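Local coordinates for methionine-binding lipoprotein MetQ (PDB 4GOT) that binds methionine, held here as selenomethionine, and probably hands it to the membrane permease of an ABC transporter that imports the amino acid, at residues 181-186 with 242-247; 130-135 with 139-144. All coordinates share one frame; numbering follows the deposited sequence.

Contact 1: residues 181-186 with 242-247; sequences YAIQNK and GAVLPV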
ATOM      1  N   TYR A 181      -3.624  -0.447  -6.847  1.00 23.96           N
ATOM      2  CA  TYR A 181      -4.623  -1.183  -7.622  1.00 22.31           C
ATOM      3  C   TYR A 181      -5.679  -0.281  -8.197  1.00 22.96           C
ATOM      4  O   TYR A 181      -6.150  -0.546  -9.307  1.00 25.42           O
ATOM      5  CB  TYR A 181      -5.218  -2.286  -6.774  1.00 21.99           C
ATOM      6  CG  TYR A 181      -4.261  -3.407  -6.564  1.00 24.41           C
ATOM      7  CD1 TYR A 181      -3.585  -3.976  -7.659  1.00 24.32           C
ATOM      8  CD2 TYR A 181      -4.046  -3.954  -5.282  1.00 24.95           C
ATOM      9  CE1 TYR A 181      -2.695  -5.023  -7.477  1.00 29.36           C
ATOM     10  CE2 TYR A 181      -3.177  -5.018  -5.105  1.00 24.10           C
ATOM     11  CZ  TYR A 181      -2.509  -5.549  -6.197  1.00 26.35           C
ATOM     12  OH  TYR A 181      -1.624  -6.603  -6.040  1.00 28.26           O
ATOM     13  N   ALA A 182      -5.977   0.855  -7.521  1.00 21.97           N
ATOM     14  CA  ALA A 182      -6.855   1.859  -8.128  1.00 22.76           C
ATOM     15  C   ALA A 182      -6.260   2.404  -9.403  1.00 23.14           C
ATOM     16  O   ALA A 182      -6.929   2.469 -10.413  1.00 24.31           O
ATOM     17  CB  ALA A 182      -7.129   3.004  -7.143  1.00 23.34           C
ATOM     18  N   ILE A 183      -4.999   2.851  -9.359  1.00 25.58           N
ATOM     19  CA  ILE A 183      -4.303   3.376 -10.555  1.00 25.48           C
ATOM     20  C   ILE A 183      -4.097   2.278 -11.628  1.00 25.11           C
ATOM     21  O   ILE A 183      -4.247   2.574 -12.801  1.00 26.18           O
ATOM     22  CB  ILE A 183      -2.951   4.075 -10.234  1.00 26.32           C
ATOM     23  CG1 ILE A 183      -3.181   5.312  -9.342  1.00 27.49           C
ATOM     24  CG2 ILE A 183      -2.265   4.606 -11.506  1.00 26.46           C
ATOM     25  CD1 ILE A 183      -1.887   5.886  -8.844  1.00 27.76           C
ATOM     26  N   GLN A 184      -3.803   1.043 -11.201  1.00 23.44           N
ATOM     27  CA  GLN A 184      -3.658  -0.088 -12.118  1.00 25.27           C
ATOM     28  C   GLN A 184      -4.933  -0.362 -12.963  1.00 26.93           C
ATOM     29  O   GLN A 184      -4.822  -0.692 -14.132  1.00 33.46           O
ATOM     30  CB  GLN A 184      -3.197  -1.372 -11.359  1.00 24.58           C
ATOM     31  CG  GLN A 184      -2.740  -2.497 -12.326  1.00 25.30           C
ATOM     32  CD  GLN A 184      -2.062  -3.676 -11.634  1.00 25.29           C
ATOM     33  OE1 GLN A 184      -1.577  -3.568 -10.498  1.00 26.27           O
ATOM     34  NE2 GLN A 184      -1.959  -4.809 -12.355  1.00 27.66           N
ATOM     35  N   ASN A 185      -6.110  -0.197 -12.344  1.00 29.23           N
ATOM     36  CA  ASN A 185      -7.434  -0.153 -12.979  1.00 32.23           C
ATOM     37  C   ASN A 185      -7.797   1.187 -13.681  1.00 31.93           C
ATOM     38  O   ASN A 185      -8.927   1.379 -14.042  1.00 32.20           O
ATOM     39  CB  ASN A 185      -8.496  -0.397 -11.882  1.00 36.09           C
ATOM     40  CG  ASN A 185      -9.851  -0.836 -12.432  1.00 40.36           C
ATOM     41  OD1 ASN A 185      -9.960  -1.829 -13.164  1.00 42.45           O
ATOM     42  ND2 ASN A 185     -10.903  -0.116 -12.051  1.00 33.53           N
ATOM     43  N   LYS A 186      -6.866   2.118 -13.819  1.00 32.08           N
ATOM     44  CA  LYS A 186      -7.117   3.388 -14.521  1.00 35.49           C
ATOM     45  C   LYS A 186      -8.083   4.341 -13.791  1.00 35.85           C
ATOM     46  O   LYS A 186      -8.706   5.210 -14.417  1.00 35.95           O
ATOM     47  CB  LYS A 186      -7.620   3.136 -15.950  1.00 39.24           C
ATOM     48  CG  LYS A 186      -6.796   2.132 -16.747  1.00 43.98           C
ATOM     49  CD  LYS A 186      -5.326   2.515 -16.823  1.00 50.71           C
ATOM     50  CE  LYS A 186      -4.621   1.899 -18.045  1.00 64.24           C
ATOM     51  NZ  LYS A 186      -4.539   0.405 -18.034  1.00 66.00           N
ATOM     52  N   GLY A 242      -1.122  13.819  -6.853  1.00 40.93           N
ATOM     53  CA  GLY A 242      -1.416  13.873  -5.418  1.00 38.64           C
ATOM     54  C   GLY A 242      -1.936  12.569  -4.837  1.00 36.38           C
ATOM     55  O   GLY A 242      -2.107  12.480  -3.626  1.00 36.99           O
ATOM     56  N   ALA A 243      -2.174  11.553  -5.677  1.00 33.10           N
ATOM     57  CA  ALA A 243      -2.594  10.212  -5.177  1.00 32.37           C
ATOM     58  C   ALA A 243      -1.435   9.496  -4.458  1.00 30.85           C
ATOM     59  O   ALA A 243      -1.635   8.588  -3.621  1.00 30.21           O
ATOM     60  CB  ALA A 243      -3.138   9.364  -6.336  1.00 32.50           C
ATOM     61  N   VAL A 244      -0.210   9.865  -4.841  1.00 31.00           N
ATOM     62  CA  VAL A 244       1.014   9.277  -4.301  1.00 31.01           C
ATOM     63  C   VAL A 244       1.891  10.439  -3.893  1.00 31.70           C
ATOM     64  O   VAL A 244       2.132  11.313  -4.706  1.00 34.38           O
ATOM     65  CB  VAL A 244       1.771   8.438  -5.370  1.00 29.90           C
ATOM     66  CG1 VAL A 244       3.009   7.741  -4.803  1.00 32.25           C
ATOM     67  CG2 VAL A 244       0.841   7.426  -5.991  1.00 28.41           C
ATOM     68  N   LEU A 245       2.429  10.375  -2.687  1.00 28.02           N
ATOM     69  CA  LEU A 245       3.198  11.430  -2.088  1.00 32.70           C
ATOM     70  C   LEU A 245       4.581  10.898  -1.648  1.00 29.98           C
ATOM     71  O   LEU A 245       4.644   9.897  -0.916  1.00 30.42           O
ATOM     72  CB  LEU A 245       2.422  11.922  -0.853  1.00 32.78           C
ATOM     73  CG  LEU A 245       0.946  12.264  -1.135  1.00 40.20           C
ATOM     74  CD1 LEU A 245       0.225  12.503   0.192  1.00 48.47           C
ATOM     75  CD2 LEU A 245       0.853  13.485  -2.086  1.00 44.53           C
ATOM     76  N   PRO A 246       5.682  11.565  -2.067  1.00 29.90           N
ATOM     77  CA  PRO A 246       7.019  11.166  -1.553  1.00 31.84           C
ATOM     78  C   PRO A 246       7.106  11.421  -0.041  1.00 29.73           C
ATOM     79  O   PRO A 246       6.388  12.269   0.431  1.00 29.29           O
ATOM     80  CB  PRO A 246       7.994  12.052  -2.339  1.00 34.16           C
ATOM     81  CG  PRO A 246       7.175  13.137  -2.974  1.00 34.59           C
ATOM     82  CD  PRO A 246       5.731  12.773  -2.908  1.00 32.74           C
ATOM     83  N   VAL A 247       7.861  10.626   0.728  1.00 29.74           N
ATOM     84  CA  VAL A 247       8.037  10.918   2.163  1.00 28.35           C
ATOM     85  C   VAL A 247       9.526  10.801   2.463  1.00 30.93           C
ATOM     86  O   VAL A 247      10.297  10.365   1.591  1.00 30.88           O
ATOM     87  CB  VAL A 247       7.223   9.995   3.121  1.00 29.32           C
ATOM     88  CG1 VAL A 247       5.710  10.306   3.057  1.00 29.09           C
ATOM     89  CG2 VAL A 247       7.520   8.513   2.858  1.00 29.32           C
TER
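Ile183 meets Ala243 and Val244 where the two lobes of a solute-binding protein fold are joined, and the three residues make one small apolar contact at this junction, with 65 Å² buried between the two segments. Ile183 belongs to helix 179-184, which follows strand 174-177 of the five-stranded sheet. Its partners lead into strand 245-246, the edge strand of the six-stranded sheet, where Leu245 pairs through its backbone with Leu86.

The contact is made by the end of one side chain and two methyl groups. CB of Ile183 is directed at the other segment, and the extended second torsion (chi2 171°) carries CD1 onward. There CD1 approaches CG2 of Val244 at 4.2 Å, while CB of Ala243 lies a little farther from it. Since Ala243 CB and Val244 CG2 are themselves 4.4 Å apart, CD1 sits across the pair. In Val244 it is CG1 that stands opposite the backbone N (chi1 -176°), and the other branch, CG2, does the touching.

Neighbouring side chains add to the cluster: Pro189 packs on both Ile183 and Ala243, and Pro16 and Ile236 on Val244. Just beyond Ile183 the helix ends in a Schellman motif, with Lys186 at positive phi as the C-prime residue and its N bonded to Ile183 O at 2.8 Å.

Contact 2: residues 130-135 with 139-144; sequences ITLDSK and VDATLK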
ATOM      1  N   ILE A 130     -18.786   4.443  12.656  1.00 44.76           N
ATOM      2  CA  ILE A 130     -18.549   3.442  13.720  1.00 43.00           C
ATOM      3  C   ILE A 130     -17.668   4.015  14.824  1.00 44.45           C
ATOM      4  O   ILE A 130     -17.045   5.063  14.642  1.00 44.08           O
ATOM      5  CB  ILE A 130     -17.884   2.144  13.186  1.00 41.34           C
ATOM      6  CG1 ILE A 130     -16.470   2.408  12.643  1.00 39.42           C
ATOM      7  CG2 ILE A 130     -18.767   1.491  12.139  1.00 39.77           C
ATOM      8  CD1 ILE A 130     -15.681   1.144  12.332  1.00 38.00           C
ATOM      9  N   THR A 131     -17.645   3.361  15.981  1.00 46.37           N
ATOM     10  CA  THR A 131     -16.628   3.662  16.996  1.00 46.59           C
ATOM     11  C   THR A 131     -15.851   2.357  17.237  1.00 44.74           C
ATOM     12  O   THR A 131     -16.421   1.254  17.161  1.00 44.74           O
ATOM     13  CB  THR A 131     -17.177   4.209  18.324  1.00 49.04           C
ATOM     14  OG1 THR A 131     -17.881   3.166  18.974  1.00 55.18           O
ATOM     15  CG2 THR A 131     -18.126   5.412  18.152  1.00 50.55           C
ATOM     16  N   LEU A 132     -14.536   2.503  17.448  1.00 42.11           N
ATOM     17  CA  LEU A 132     -13.635   1.398  17.755  1.00 41.13           C
ATOM     18  C   LEU A 132     -13.263   1.475  19.231  1.00 41.72           C
ATOM     19  O   LEU A 132     -13.230   2.576  19.812  1.00 46.97           O
ATOM     20  CB  LEU A 132     -12.377   1.448  16.874  1.00 39.47           C
ATOM     21  CG  LEU A 132     -12.536   1.096  15.391  1.00 39.37           C
ATOM     22  CD1 LEU A 132     -11.282   1.540  14.652  1.00 37.23           C
ATOM     23  CD2 LEU A 132     -12.808  -0.390  15.150  1.00 39.35           C
ATOM     24  N   ASP A 133     -13.044   0.311  19.845  1.00 40.49           N
ATOM     25  CA  ASP A 133     -12.534   0.211  21.231  1.00 41.52           C
ATOM     26  C   ASP A 133     -11.243   1.061  21.431  1.00 38.99           C
ATOM     27  O   ASP A 133     -10.202   0.779  20.843  1.00 36.28           O
ATOM     28  CB  ASP A 133     -12.252  -1.268  21.534  1.00 42.34           C
ATOM     29  CG  ASP A 133     -11.801  -1.518  22.976  1.00 46.25           C
ATOM     30  OD1 ASP A 133     -11.730  -0.595  23.813  1.00 47.23           O
ATOM     31  OD2 ASP A 133     -11.515  -2.687  23.284  1.00 51.16           O
ATOM     32  N   SER A 134     -11.302   2.104  22.271  1.00 40.53           N
ATOM     33  CA  SER A 134     -10.139   2.956  22.459  1.00 40.21           C
ATOM     34  C   SER A 134      -8.939   2.246  23.144  1.00 41.00           C
ATOM     35  O   SER A 134      -7.839   2.795  23.188  1.00 40.31           O
ATOM     36  CB  SER A 134     -10.530   4.213  23.233  1.00 42.40           C
ATOM     37  OG  SER A 134     -10.822   3.878  24.578  1.00 45.41           O
ATOM     38  N   LYS A 135      -9.161   1.053  23.710  1.00 42.41           N
ATOM     39  CA  LYS A 135      -8.097   0.278  24.362  1.00 42.71           C
ATOM     40  C   LYS A 135      -7.301  -0.544  23.373  1.00 41.00           C
ATOM     41  O   LYS A 135      -6.402  -1.240  23.775  1.00 41.87           O
ATOM     42  CB  LYS A 135      -8.665  -0.628  25.479  1.00 44.69           C
ATOM     43  CG  LYS A 135      -9.422   0.134  26.545  1.00 47.48           C
ATOM     44  CD  LYS A 135     -10.015  -0.756  27.627  1.00 50.17           C
ATOM     45  CE  LYS A 135     -10.689   0.105  28.692  1.00 53.29           C
ATOM     46  NZ  LYS A 135     -11.186  -0.646  29.873  1.00 55.90           N
ATOM     47  N   VAL A 139      -3.918   0.554  14.507  1.00 35.23           N
ATOM     48  CA  VAL A 139      -3.161  -0.312  13.562  1.00 33.34           C
ATOM     49  C   VAL A 139      -3.412  -1.792  13.815  1.00 32.05           C
ATOM     50  O   VAL A 139      -3.316  -2.611  12.887  1.00 33.95           O
ATOM     51  CB  VAL A 139      -1.633  -0.002  13.621  1.00 34.43           C
ATOM     52  CG1 VAL A 139      -1.070  -0.332  15.009  1.00 37.16           C
ATOM     53  CG2 VAL A 139      -0.883  -0.737  12.489  1.00 33.42           C
ATOM     54  N   ASP A 140      -3.728  -2.119  15.073  1.00 35.93           N
ATOM     55  CA  ASP A 140      -4.103  -3.471  15.503  1.00 38.11           C
ATOM     56  C   ASP A 140      -5.619  -3.756  15.542  1.00 36.84           C
ATOM     57  O   ASP A 140      -6.001  -4.847  15.933  1.00 39.05           O
ATOM     58  CB  ASP A 140      -3.567  -3.794  16.908  1.00 42.61           C
ATOM     59  CG  ASP A 140      -2.082  -3.464  17.096  1.00 49.69           C
ATOM     60  OD1 ASP A 140      -1.282  -3.605  16.152  1.00 45.27           O
ATOM     61  OD2 ASP A 140      -1.718  -3.073  18.236  1.00 53.35           O
ATOM     62  N   ALA A 141      -6.472  -2.794  15.194  1.00 35.97           N
ATOM     63  CA  ALA A 141      -7.926  -2.982  15.274  1.00 36.47           C
ATOM     64  C   ALA A 141      -8.444  -3.956  14.233  1.00 35.52           C
ATOM     65  O   ALA A 141      -8.027  -3.905  13.070  1.00 31.21           O
ATOM     66  CB  ALA A 141      -8.653  -1.649  15.098  1.00 37.07           C
ATOM     67  N   THR A 142      -9.387  -4.798  14.638  1.00 34.69           N
ATOM     68  CA  THR A 142     -10.169  -5.599  13.674  1.00 35.14           C
ATOM     69  C   THR A 142     -11.683  -5.367  13.847  1.00 34.89           C
ATOM     70  O   THR A 142     -12.155  -4.586  14.733  1.00 34.96           O
ATOM     71  CB  THR A 142      -9.822  -7.132  13.753  1.00 37.79           C
ATOM     72  OG1 THR A 142     -10.231  -7.691  15.012  1.00 41.46           O
ATOM     73  CG2 THR A 142      -8.289  -7.390  13.504  1.00 38.57           C
ATOM     74  N   LEU A 143     -12.456  -6.080  13.047  1.00 33.82           N
ATOM     75  CA  LEU A 143     -13.928  -6.076  13.185  1.00 37.19           C
ATOM     76  C   LEU A 143     -14.395  -6.441  14.591  1.00 38.37           C
ATOM     77  O   LEU A 143     -15.384  -5.874  15.060  1.00 38.25           O
ATOM     78  CB  LEU A 143     -14.607  -7.002  12.127  1.00 38.22           C
ATOM     79  CG  LEU A 143     -14.604  -6.571  10.634  1.00 37.46           C
ATOM     80  CD1 LEU A 143     -15.270  -7.625   9.743  1.00 38.49           C
ATOM     81  CD2 LEU A 143     -15.271  -5.238  10.387  1.00 36.55           C
ATOM     82  N   LYS A 144     -13.694  -7.360  15.274  1.00 39.60           N
ATOM     83  CA  LYS A 144     -14.020  -7.689  16.680  1.00 45.42           C
ATOM     84  C   LYS A 144     -13.990  -6.448  17.582  1.00 44.01           C
ATOM     85  O   LYS A 144     -14.579  -6.461  18.631  1.00 44.64           O
ATOM     86  CB  LYS A 144     -13.035  -8.719  17.263  1.00 54.70           C
ATOM     87  CG  LYS A 144     -13.346 -10.174  16.923  1.00 63.85           C
ATOM     88  CD  LYS A 144     -12.273 -11.126  17.447  1.00 65.33           C
ATOM     89  CE  LYS A 144     -12.419 -12.525  16.852  1.00 67.90           C
ATOM     90  NZ  LYS A 144     -11.302 -13.445  17.234  1.00 62.27           N
TER
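Asp133 OD1 accepts the backbone N-H of Lys135 at 3.1 Å in an Asx turn, which bends the chain just after strand 131-132, the first strand of a small antiparallel hairpin completed by strand 146-148. The bond is nearly straight at the hydrogen (164°), yet the N-H comes from above the carboxylate, 64° out of its plane.

Beyond this turn the long hairpin loop doubles back, and 139-144 passes beside the strand it has left. Leu132 bridges the gap with its side chain alone, the CA atoms of Leu132 and Ala141 being 7.6 Å apart. Although its CB is not aimed at the loop, its CG lies opposite the carbonyl carbon (chi1 -72°), and the two methyl branches come nearer the loop, one to a side chain and one to the backbone. CD1 rests against the methyl of Ala141 at 4.2 Å.

The same leucine also packs on Leu121 of helix 117-126 and on Ile146, while its backbone N is bonded to Glu125 OE2. Leu143 touches Leu121 as well, so the loop and the strand share a support. The second branch of Leu132, CD2, lies 4.3 Å from Thr142 O.

The two contacts illustrate the difference between a central and a peripheral junction in one fold. Their centres are 27 Å apart and their nearest atoms about 16 Å, so they do not touch. The centre of contact 1 is about 9 Å, and that of contact 2 about 20 Å, from the centre of the chain. In contact 1 the side chain of Val244 is about 8 Å from the bound selenomethionine, and the pocket residues Asn178 and Asn180 come just before its helical segment. In contact 2, Leu132 and Leu143 pack on Leu121 of helix 117-126, which also carries the pocket residue Arg119. Along the chain, contact 2 closes before contact 1 opens.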